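Local atomic coordinates of SusD-like protein BACOVA_02651 (Bacteroides ovatus, PDB entry 5E75), a protein that binds polysaccharide at the cell surface and probably captures xyloglucan there before its transport into the periplasm for degradation. Residues 289-294 and 410-415; 48-53 and 419-424; 299-304 and 309-314. All blocks are in the same frame, centred on the assembly; numbering follows the deposited sequence.

Contact 1 of 3, residues 289-294 and 410-415; sequences LQQYEL and ERRVEF
Val-413 lays one methyl over the ring of Tyr-292, and this CH-pi contact is the apolar heart of the pairing. Its CG1 sits 4.0 Å from the centroid of the Tyr-292 ring, 28° off the normal, and leans toward the CD1 side. Val-413 CG1 also lies 3.6 Å from Gln-291 CB, so a small branched residue fills the angle between two neighbours. With CG1 anti to its own carbonyl carbon (chi1 -61°), Val-413 directs that branch at the other segment.

A flat stack lies beside it. The Gln-291 amide stacks on the Arg-412 guanidinium, their planes 15° apart, with Gln-291 CG over one guanidinium face. The charge of Arg-412 is met elsewhere, by Asp-287.

Water carries the polar links. One molecule lies at the ring edge, 2.6 Å from Tyr-292 OH, and donates to Val-413 O at 2.7 Å. Another donates to Glu-293 OE2 and Glu-410 OE1; Arg-391 bridges the same two carboxylates, which probably eases their mutual repulsion.

Here the C-terminal end of helix 286-291 and the loop residue Tyr-292 pack on helix 404-415, in the largely helical SusD fold.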
loop_
_atom_site.group_PDB
_atom_site.type_symbol
_atom_site.label_atom_id
_atom_site.label_comp_id
_atom_site.label_asym_id
_atom_site.label_seq_id
_atom_site.Cartn_x
_atom_site.Cartn_y
_atom_site.Cartn_z
ATOM N N LEU A 289 -15.407 -3.033 -7.248
ATOM C CA LEU A 289 -15.709 -4.131 -8.159
ATOM C C LEU A 289 -16.017 -3.618 -9.562
ATOM O O LEU A 289 -15.660 -4.253 -10.555
ATOM C CB LEU A 289 -16.851 -5.003 -7.631
ATOM C CG LEU A 289 -16.483 -5.859 -6.428
ATOM C CD1 LEU A 289 -17.753 -6.396 -5.781
ATOM C CD2 LEU A 289 -15.549 -6.987 -6.816
ATOM N N GLN A 290 -16.660 -2.462 -9.655
ATOM C CA GLN A 290 -16.989 -1.906 -10.963
ATOM C C GLN A 290 -15.769 -1.375 -11.698
ATOM O O GLN A 290 -15.828 -1.098 -12.894
ATOM C CB GLN A 290 -18.031 -0.795 -10.823
ATOM C CG GLN A 290 -19.396 -1.311 -10.439
ATOM C CD GLN A 290 -20.359 -0.205 -10.045
ATOM O OE1 GLN A 290 -19.942 0.899 -9.684
ATOM N NE2 GLN A 290 -21.655 -0.514 -10.077
ATOM N N GLN A 291 -14.649 -1.202 -11.002
ATOM C CA GLN A 291 -13.432 -0.737 -11.666
ATOM C C GLN A 291 -12.850 -1.804 -12.586
ATOM O O GLN A 291 -12.191 -1.479 -13.580
ATOM C CB GLN A 291 -12.348 -0.308 -10.660
ATOM C CG GLN A 291 -12.764 0.806 -9.718
ATOM C CD GLN A 291 -13.335 1.992 -10.432
ATOM O OE1 GLN A 291 -14.513 2.332 -10.266
ATOM N NE2 GLN A 291 -12.528 2.624 -11.241
ATOM N N TYR A 292 -13.049 -3.076 -12.263
ATOM C CA TYR A 292 -12.523 -4.129 -13.121
ATOM C C TYR A 292 -13.300 -4.176 -14.430
ATOM O O TYR A 292 -14.516 -4.371 -14.447
ATOM C CB TYR A 292 -12.579 -5.494 -12.431
ATOM C CG TYR A 292 -11.818 -5.524 -11.124
ATOM C CD1 TYR A 292 -10.437 -5.684 -11.094
ATOM C CD2 TYR A 292 -12.485 -5.358 -9.920
ATOM C CE1 TYR A 292 -9.731 -5.677 -9.888
ATOM C CE2 TYR A 292 -11.791 -5.342 -8.711
ATOM C CZ TYR A 292 -10.424 -5.513 -8.707
ATOM O OH TYR A 292 -9.746 -5.492 -7.506
ATOM N N GLU A 293 -12.584 -4.018 -15.529
ATOM C CA GLU A 293 -13.192 -4.204 -16.840
ATOM C C GLU A 293 -13.648 -5.647 -16.964
ATOM O O GLU A 293 -13.129 -6.537 -16.302
ATOM C CB GLU A 293 -12.182 -3.822 -17.921
ATOM C CG GLU A 293 -11.849 -2.322 -17.855
ATOM C CD GLU A 293 -10.723 -1.878 -18.765
ATOM O OE1 GLU A 293 -10.491 -2.525 -19.797
ATOM O OE2 GLU A 293 -10.061 -0.865 -18.433
ATOM N N LEU A 294 -14.652 -5.880 -17.797
ATOM C CA LEU A 294 -15.245 -7.205 -17.932
ATOM C C LEU A 294 -14.202 -8.280 -18.222
ATOM O O LEU A 294 -14.271 -9.373 -17.653
ATOM C CB LEU A 294 -16.314 -7.197 -19.019
ATOM C CG LEU A 294 -17.077 -8.501 -19.255
ATOM C CD1 LEU A 294 -17.707 -9.042 -17.983
ATOM C CD2 LEU A 294 -18.137 -8.223 -20.309
ATOM N N GLU A 410 -6.542 2.196 -13.587
ATOM C CA GLU A 410 -5.554 1.145 -13.738
ATOM C C GLU A 410 -4.834 0.890 -12.420
ATOM O O GLU A 410 -4.605 -0.264 -12.045
ATOM C CB GLU A 410 -4.541 1.465 -14.849
ATOM C CG GLU A 410 -3.827 0.216 -15.382
ATOM C CD GLU A 410 -4.772 -0.761 -16.057
ATOM O OE1 GLU A 410 -5.830 -0.317 -16.577
ATOM O OE2 GLU A 410 -4.453 -1.966 -16.077
ATOM N N ARG A 411 -4.482 1.957 -11.701
ATOM C CA ARG A 411 -3.830 1.778 -10.415
ATOM C C ARG A 411 -4.765 1.112 -9.409
ATOM O O ARG A 411 -4.341 0.222 -8.667
ATOM C CB ARG A 411 -3.297 3.106 -9.878
ATOM C CG ARG A 411 -2.100 3.625 -10.651
ATOM C CD ARG A 411 -1.514 4.875 -10.010
ATOM N NE ARG A 411 -0.857 4.551 -8.757
ATOM C CZ ARG A 411 0.407 4.160 -8.633
ATOM N NH1 ARG A 411 1.237 4.132 -9.658
ATOM N NH2 ARG A 411 0.886 3.844 -7.433
ATOM N N ARG A 412 -6.025 1.520 -9.354
ATOM C CA ARG A 412 -6.949 0.899 -8.411
ATOM C C ARG A 412 -7.020 -0.607 -8.611
ATOM O O ARG A 412 -6.961 -1.364 -7.629
ATOM C CB ARG A 412 -8.347 1.526 -8.497
ATOM C CG ARG A 412 -8.423 2.936 -7.938
ATOM C CD ARG A 412 -9.838 3.487 -7.869
ATOM N NE ARG A 412 -10.632 2.749 -6.886
ATOM C CZ ARG A 412 -11.957 2.817 -6.760
ATOM N NH1 ARG A 412 -12.697 3.596 -7.552
ATOM N NH2 ARG A 412 -12.559 2.069 -5.844
ATOM N N VAL A 413 -7.158 -1.056 -9.866
ATOM C CA VAL A 413 -7.291 -2.475 -10.133
ATOM C C VAL A 413 -5.963 -3.232 -10.024
ATOM O O VAL A 413 -5.956 -4.395 -9.645
ATOM C CB VAL A 413 -7.993 -2.803 -11.498
ATOM C CG1 VAL A 413 -9.415 -2.266 -11.550
ATOM C CG2 VAL A 413 -7.240 -2.280 -12.665
ATOM N N GLU A 414 -4.851 -2.591 -10.326
ATOM C CA GLU A 414 -3.564 -3.252 -10.162
ATOM C C GLU A 414 -3.248 -3.462 -8.686
ATOM O O GLU A 414 -2.679 -4.501 -8.322
ATOM C CB GLU A 414 -2.464 -2.447 -10.850
ATOM C CG GLU A 414 -1.086 -3.101 -10.812
ATOM C CD GLU A 414 -0.988 -4.415 -11.542
ATOM O OE1 GLU A 414 -1.821 -4.695 -12.442
ATOM O OE2 GLU A 414 -0.041 -5.177 -11.237
ATOM N N PHE A 415 -3.645 -2.516 -7.835
ATOM C CA PHE A 415 -3.174 -2.499 -6.436
ATOM C C PHE A 415 -4.269 -2.695 -5.390
ATOM O O PHE A 415 -4.050 -2.453 -4.206
ATOM C CB PHE A 415 -2.336 -1.243 -6.136
ATOM C CG PHE A 415 -1.139 -1.140 -7.003
ATOM C CD1 PHE A 415 -0.107 -2.046 -6.854
ATOM C CD2 PHE A 415 -1.055 -0.192 -7.990
ATOM C CE1 PHE A 415 0.979 -2.001 -7.705
ATOM C CE2 PHE A 415 0.032 -0.126 -8.818
ATOM C CZ PHE A 415 1.040 -1.032 -8.676
HETATM O O HOH W 1 -7.110 -5.398 -7.464
HETATM O O HOH W 2 -8.703 -0.836 -15.739
#

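Contact 2 of 3, residues 48-53 and 419-424; sequences ANDMYS and YSNWYD. With EDO (1,2-ethanediol), chain E.
Asn-421 ND2 gives a nearly straight hydrogen bond to Asp-50 OD1, 2.9 Å long (172° at the hydrogen). Asn-421 CG lies anti to its own carbonyl carbon (chi1 -75°), which brings the amide to the carboxylate. The acceptor lies in the amide plane, whereas the donor meets OD1 on its syn side, somewhat out of the carboxylate plane; the two flat groups stand 81° apart. Beside this bond Ala-48 CB fits against the first helical turn, 3.6 Å from Asn-421 CB and 4.0 Å from Trp-422 CB. A single methyl suits a place where the CA atoms of Ala-48 and Trp-422 come within 4.4 Å.

Water links the other oxygen, donating to Asp-50 OD2 at 2.8 Å and accepting from Asn-421 N at 2.9 Å.

Farther out, Ser-45 OG and Met-417 N also bond to Asp-50 OD2 and fix the carboxylate. Ser-53 N donates to EDO O1 at 3.0 Å, but this ethanediol probably comes from the crystallisation liquor. Asn-49 has positive phi, a left-handed conformation that asparagine tolerates better than most non-glycine residues. The contact joins the Schellman motif closing helix 40-46 to the N-terminal turn of helix 421-431, tying N-terminal and C-terminal parts of the SusD fold together.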
loop_
_atom_site.group_PDB
_atom_site.type_symbol
_atom_site.label_atom_id
_atom_site.label_comp_id
_atom_site.label_asym_id
_atom_site.label_seq_id
_atom_site.Cartn_x
_atom_site.Cartn_y
_atom_site.Cartn_z
ATOM N N ALA A 48 -9.542 4.129 0.718
ATOM C CA ALA A 48 -9.653 4.235 -0.735
ATOM C C ALA A 48 -10.963 3.660 -1.265
ATOM O O ALA A 48 -11.236 3.756 -2.453
ATOM C CB ALA A 48 -8.497 3.503 -1.410
ATOM N N ASN A 49 -11.749 3.051 -0.385
ATOM C CA ASN A 49 -12.921 2.262 -0.764
ATOM C C ASN A 49 -12.562 1.022 -1.581
ATOM O O ASN A 49 -13.315 0.591 -2.452
ATOM C CB ASN A 49 -13.996 3.100 -1.484
ATOM C CG ASN A 49 -15.374 2.471 -1.396
ATOM O OD1 ASN A 49 -15.718 1.855 -0.390
ATOM N ND2 ASN A 49 -16.178 2.648 -2.434
ATOM N N ASP A 50 -11.430 0.403 -1.281
ATOM C CA ASP A 50 -11.143 -0.912 -1.868
ATOM C C ASP A 50 -12.214 -1.889 -1.386
ATOM O O ASP A 50 -12.686 -2.740 -2.142
ATOM C CB ASP A 50 -9.787 -1.463 -1.407
ATOM C CG ASP A 50 -8.576 -0.858 -2.119
ATOM O OD1 ASP A 50 -8.667 0.099 -2.899
ATOM O OD2 ASP A 50 -7.462 -1.354 -1.838
ATOM N N MET A 51 -12.564 -1.783 -0.108
ATOM C CA MET A 51 -13.474 -2.726 0.544
ATOM C C MET A 51 -14.162 -2.029 1.717
ATOM O O MET A 51 -13.763 -0.930 2.140
ATOM C CB MET A 51 -12.713 -3.993 0.987
ATOM C CG MET A 51 -11.953 -3.882 2.313
ATOM S SD MET A 51 -10.621 -2.692 2.307
ATOM C CE MET A 51 -10.208 -2.724 4.015
ATOM N N TYR A 52 -15.204 -2.669 2.233
ATOM C CA TYR A 52 -16.018 -2.106 3.298
ATOM C C TYR A 52 -16.588 -3.199 4.179
ATOM O O TYR A 52 -16.929 -4.279 3.707
ATOM C CB TYR A 52 -17.177 -1.301 2.684
ATOM C CG TYR A 52 -18.151 -0.694 3.678
ATOM C CD1 TYR A 52 -17.825 0.449 4.393
ATOM C CD2 TYR A 52 -19.411 -1.240 3.869
ATOM C CE1 TYR A 52 -18.713 1.014 5.289
ATOM C CE2 TYR A 52 -20.299 -0.680 4.778
ATOM C CZ TYR A 52 -19.950 0.445 5.463
ATOM O OH TYR A 52 -20.839 1.003 6.366
ATOM N N SER A 53 -16.663 -2.896 5.467
ATOM C CA SER A 53 -17.456 -3.667 6.419
ATOM C C SER A 53 -18.220 -2.691 7.287
ATOM O O SER A 53 -17.634 -1.740 7.798
ATOM C CB SER A 53 -16.557 -4.488 7.336
ATOM O OG SER A 53 -17.320 -4.971 8.449
ATOM N N TYR A 419 -3.161 -2.083 0.173
ATOM C CA TYR A 419 -3.007 -1.036 1.188
ATOM C C TYR A 419 -2.219 0.153 0.669
ATOM O O TYR A 419 -1.486 0.786 1.422
ATOM C CB TYR A 419 -2.395 -1.619 2.472
ATOM C CG TYR A 419 -2.755 -3.087 2.719
ATOM C CD1 TYR A 419 -4.068 -3.522 2.832
ATOM C CD2 TYR A 419 -1.743 -4.035 2.819
ATOM C CE1 TYR A 419 -4.354 -4.902 3.039
ATOM C CE2 TYR A 419 -2.017 -5.375 3.024
ATOM C CZ TYR A 419 -3.311 -5.793 3.116
ATOM O OH TYR A 419 -3.508 -7.151 3.330
ATOM N N SER A 420 -2.401 0.457 -0.615
ATOM C CA SER A 420 -1.689 1.540 -1.270
ATOM C C SER A 420 -2.598 2.569 -1.945
ATOM O O SER A 420 -2.200 3.710 -2.133
ATOM C CB SER A 420 -0.739 0.960 -2.319
ATOM O OG SER A 420 -1.448 0.161 -3.245
ATOM N N ASN A 421 -3.801 2.182 -2.334
ATOM C CA ASN A 421 -4.627 3.069 -3.131
ATOM C C ASN A 421 -4.958 4.370 -2.423
ATOM O O ASN A 421 -5.031 5.400 -3.075
ATOM C CB ASN A 421 -5.907 2.368 -3.611
ATOM C CG ASN A 421 -5.664 1.381 -4.740
ATOM O OD1 ASN A 421 -4.688 1.487 -5.491
ATOM N ND2 ASN A 421 -6.565 0.429 -4.870
ATOM N N TRP A 422 -5.146 4.361 -1.108
ATOM C CA TRP A 422 -5.519 5.607 -0.439
ATOM C C TRP A 422 -4.410 6.648 -0.555
ATOM O O TRP A 422 -4.667 7.828 -0.770
ATOM C CB TRP A 422 -5.900 5.414 1.027
ATOM C CG TRP A 422 -6.164 6.752 1.683
ATOM C CD1 TRP A 422 -5.511 7.291 2.754
ATOM C CD2 TRP A 422 -7.142 7.726 1.278
ATOM N NE1 TRP A 422 -6.016 8.544 3.047
ATOM C CE2 TRP A 422 -7.019 8.827 2.151
ATOM C CE3 TRP A 422 -8.102 7.776 0.263
ATOM C CZ2 TRP A 422 -7.812 9.959 2.023
ATOM C CZ3 TRP A 422 -8.881 8.896 0.138
ATOM C CH2 TRP A 422 -8.750 9.967 1.025
ATOM N N TYR A 423 -3.164 6.214 -0.382
ATOM C CA TYR A 423 -2.044 7.149 -0.438
ATOM C C TYR A 423 -1.967 7.815 -1.802
ATOM O O TYR A 423 -1.671 9.009 -1.897
ATOM C CB TYR A 423 -0.727 6.427 -0.102
ATOM C CG TYR A 423 -0.722 5.795 1.278
ATOM C CD1 TYR A 423 -0.601 6.593 2.392
ATOM C CD2 TYR A 423 -0.770 4.413 1.466
ATOM C CE1 TYR A 423 -0.567 6.054 3.660
ATOM C CE2 TYR A 423 -0.788 3.863 2.742
ATOM C CZ TYR A 423 -0.673 4.703 3.825
ATOM O OH TYR A 423 -0.627 4.250 5.131
ATOM N N ASP A 424 -2.234 7.054 -2.859
ATOM C CA ASP A 424 -2.268 7.611 -4.202
ATOM C C ASP A 424 -3.420 8.613 -4.349
ATOM O O ASP A 424 -3.260 9.641 -5.004
ATOM C CB ASP A 424 -2.422 6.519 -5.251
ATOM C CG ASP A 424 -1.239 5.614 -5.333
ATOM O OD1 ASP A 424 -0.166 6.001 -4.862
ATOM O OD2 ASP A 424 -1.408 4.522 -5.921
HETATM C C1 EDO E . -13.513 -0.986 5.809
HETATM O O1 EDO E . -14.792 -0.805 6.488
HETATM C C2 EDO E . -12.271 -0.673 6.658
HETATM O O2 EDO E . -12.012 0.726 6.686
HETATM O O HOH W 3 -4.783 -0.578 -2.280
#

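Contact 3 of 3, residues 299-304 and 309-314; sequences RRNATF and SYYSYI
A helix followed by a tight return into a two-stranded antiparallel sheet brings Asn-301, on helix 297-303, against Ser-309 and Tyr-311 at strand 310-311. Both groups of Asn-301 that can accept are used. Its backbone O receives the hydroxyl of Tyr-311, with 2.8 Å between Tyr-311 OH and Asn-301 O; the carbonyl oxygen lies in the plane of the ring, at its edge, and the donor comes in at 121° to the C=O. A long phenol suits this task, because it spans the gap from the strand to the backbone of the helix.

The side-chain oxygen is gripped twice. Asn-301 CG stands anti to its own carbonyl carbon (chi1 -75°), carrying OD1 toward Ser-309. Ser-309 OG donates to Asn-301 OD1 across 2.9 Å, from above the amide carbonyl plane, 50° out of it. Arg-300 NH2 donates to the same Asn-301 OD1 from the opposite face, at 3.0 Å. The two donors hold OD1 between them, which should limit rotation of the amide, and the positive guanidinium probably polarises the carbonyl.

Strand 310-311 pairs antiparallel with strand 321-322, so the contact fastens this small sheet to the helix just before it in sequence. Within the helix, Thr-303 OG1 bonds to Arg-299 O at 2.8 Å, the familiar bond of a helical threonine to the carbonyl four residues back. The ring of Tyr-311 also meets Phe-305 edge-to-face.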
loop_
_atom_site.group_PDB
_atom_site.type_symbol
_atom_site.label_atom_id
_atom_site.label_comp_id
_atom_site.label_asym_id
_atom_site.label_seq_id
_atom_site.Cartn_x
_atom_site.Cartn_y
_atom_site.Cartn_z
ATOM N N ARG A 299 -7.133 -10.206 -12.497
ATOM C CA ARG A 299 -6.875 -9.315 -11.382
ATOM C C ARG A 299 -8.068 -9.286 -10.423
ATOM O O ARG A 299 -7.889 -9.279 -9.203
ATOM C CB ARG A 299 -6.503 -7.906 -11.850
ATOM C CG ARG A 299 -5.130 -7.835 -12.537
ATOM C CD ARG A 299 -4.659 -6.398 -12.740
ATOM N NE ARG A 299 -5.476 -5.730 -13.739
ATOM C CZ ARG A 299 -5.135 -4.624 -14.393
ATOM N NH1 ARG A 299 -3.987 -4.021 -14.143
ATOM N NH2 ARG A 299 -5.962 -4.127 -15.317
ATOM N N ARG A 300 -9.288 -9.322 -10.949
ATOM C CA ARG A 300 -10.446 -9.333 -10.064
ATOM C C ARG A 300 -10.420 -10.585 -9.184
ATOM O O ARG A 300 -10.541 -10.488 -7.970
ATOM C CB ARG A 300 -11.760 -9.273 -10.859
ATOM C CG ARG A 300 -12.973 -9.050 -9.949
ATOM C CD ARG A 300 -14.289 -9.453 -10.592
ATOM N NE ARG A 300 -14.296 -10.891 -10.807
ATOM C CZ ARG A 300 -14.917 -11.518 -11.799
ATOM N NH1 ARG A 300 -15.663 -10.856 -12.680
ATOM N NH2 ARG A 300 -14.805 -12.834 -11.890
ATOM N N ASN A 301 -10.241 -11.756 -9.784
ATOM C CA ASN A 301 -10.297 -12.993 -8.994
ATOM C C ASN A 301 -9.179 -13.079 -7.962
ATOM O O ASN A 301 -9.375 -13.640 -6.861
ATOM C CB ASN A 301 -10.219 -14.243 -9.894
ATOM C CG ASN A 301 -11.491 -14.525 -10.638
ATOM O OD1 ASN A 301 -12.552 -13.998 -10.318
ATOM N ND2 ASN A 301 -11.390 -15.382 -11.657
ATOM N N ALA A 302 -7.995 -12.563 -8.305
ATOM C CA ALA A 302 -6.887 -12.605 -7.362
ATOM C C ALA A 302 -7.058 -11.615 -6.222
ATOM O O ALA A 302 -6.311 -11.649 -5.250
ATOM C CB ALA A 302 -5.559 -12.356 -8.076
ATOM N N THR A 303 -8.015 -10.705 -6.352
ATOM C CA THR A 303 -8.229 -9.686 -5.329
ATOM C C THR A 303 -9.446 -9.976 -4.434
ATOM O O THR A 303 -9.348 -9.865 -3.194
ATOM C CB THR A 303 -8.316 -8.271 -5.949
ATOM O OG1 THR A 303 -7.166 -8.051 -6.774
ATOM C CG2 THR A 303 -8.339 -7.218 -4.883
ATOM N N PHE A 304 -10.573 -10.329 -5.051
ATOM C CA PHE A 304 -11.812 -10.661 -4.332
ATOM C C PHE A 304 -12.426 -11.938 -4.868
ATOM O O PHE A 304 -12.425 -12.172 -6.068
ATOM C CB PHE A 304 -12.865 -9.547 -4.492
ATOM C CG PHE A 304 -12.401 -8.210 -4.015
ATOM C CD1 PHE A 304 -12.290 -7.937 -2.658
ATOM C CD2 PHE A 304 -12.046 -7.229 -4.931
ATOM C CE1 PHE A 304 -11.824 -6.698 -2.221
ATOM C CE2 PHE A 304 -11.593 -5.996 -4.510
ATOM C CZ PHE A 304 -11.473 -5.721 -3.143
ATOM N N SER A 309 -16.371 -18.084 -8.914
ATOM C CA SER A 309 -14.955 -18.039 -9.245
ATOM C C SER A 309 -14.228 -19.241 -8.663
ATOM O O SER A 309 -14.455 -19.614 -7.505
ATOM C CB SER A 309 -14.298 -16.755 -8.732
ATOM O OG SER A 309 -14.775 -15.637 -9.480
ATOM N N TYR A 310 -13.364 -19.829 -9.487
ATOM C CA TYR A 310 -12.608 -21.039 -9.158
ATOM C C TYR A 310 -11.118 -20.765 -8.986
ATOM O O TYR A 310 -10.521 -20.005 -9.738
ATOM C CB TYR A 310 -12.842 -22.134 -10.223
ATOM C CG TYR A 310 -12.000 -23.375 -10.020
ATOM C CD1 TYR A 310 -12.320 -24.324 -9.055
ATOM C CD2 TYR A 310 -10.867 -23.583 -10.777
ATOM C CE1 TYR A 310 -11.539 -25.445 -8.871
ATOM C CE2 TYR A 310 -10.082 -24.692 -10.598
ATOM C CZ TYR A 310 -10.418 -25.616 -9.643
ATOM O OH TYR A 310 -9.603 -26.725 -9.465
ATOM N N TYR A 311 -10.554 -21.385 -7.959
ATOM C CA TYR A 311 -9.148 -21.241 -7.587
ATOM C C TYR A 311 -8.505 -22.622 -7.507
ATOM O O TYR A 311 -8.767 -23.372 -6.572
ATOM C CB TYR A 311 -9.044 -20.524 -6.231
ATOM C CG TYR A 311 -9.674 -19.158 -6.275
ATOM C CD1 TYR A 311 -11.045 -18.998 -6.208
ATOM C CD2 TYR A 311 -8.895 -18.022 -6.420
ATOM C CE1 TYR A 311 -11.630 -17.749 -6.299
ATOM C CE2 TYR A 311 -9.463 -16.766 -6.513
ATOM C CZ TYR A 311 -10.836 -16.630 -6.441
ATOM O OH TYR A 311 -11.476 -15.412 -6.528
ATOM N N SER A 312 -7.632 -22.956 -8.451
ATOM C CA SER A 312 -6.988 -24.269 -8.433
ATOM C C SER A 312 -5.998 -24.417 -7.294
ATOM O O SER A 312 -5.665 -25.539 -6.898
ATOM C CB SER A 312 -6.264 -24.509 -9.746
ATOM O OG SER A 312 -5.267 -23.535 -9.938
ATOM N N TYR A 313 -5.560 -23.284 -6.745
ATOM C CA TYR A 313 -4.440 -23.240 -5.805
ATOM C C TYR A 313 -4.866 -22.977 -4.353
ATOM O O TYR A 313 -4.018 -22.789 -3.468
ATOM C CB TYR A 313 -3.420 -22.197 -6.285
ATOM C CG TYR A 313 -3.938 -20.772 -6.413
ATOM C CD1 TYR A 313 -4.500 -20.309 -7.596
ATOM C CD2 TYR A 313 -3.823 -19.886 -5.360
ATOM C CE1 TYR A 313 -4.962 -18.999 -7.717
ATOM C CE2 TYR A 313 -4.287 -18.583 -5.467
ATOM C CZ TYR A 313 -4.855 -18.145 -6.645
ATOM O OH TYR A 313 -5.289 -16.832 -6.733
ATOM N N ILE A 314 -6.182 -22.978 -4.130
ATOM C CA ILE A 314 -6.778 -22.902 -2.805
ATOM C C ILE A 314 -7.568 -24.203 -2.603
ATOM O O ILE A 314 -8.219 -24.661 -3.532
ATOM C CB ILE A 314 -7.731 -21.678 -2.697
ATOM C CG1 ILE A 314 -6.986 -20.366 -2.997
ATOM C CG2 ILE A 314 -8.400 -21.627 -1.323
ATOM C CD1 ILE A 314 -5.891 -20.018 -1.986
#

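Overall arrangement
The three contacts nest along the chain: contact 3 lies within the loop closed by contact 1, and contact 1 within the much longer loop closed by contact 2. The centres of contact 1 and contact 2 are about 12 Å apart. Contact 3 has its centre about 15 Å from that of contact 1 and about 20 Å from that of contact 2. Helix 404-415 links them: Arg-411 forms a salt bridge with Asp-424 of contact 2, while Glu-410 and Glu-414 do so with Arg-299 of contact 3. Phe-304 meets the backbone O of Asp-50 and lies near Met-51. Together the contacts tie segments far apart in sequence, from both family regions, into one folded body.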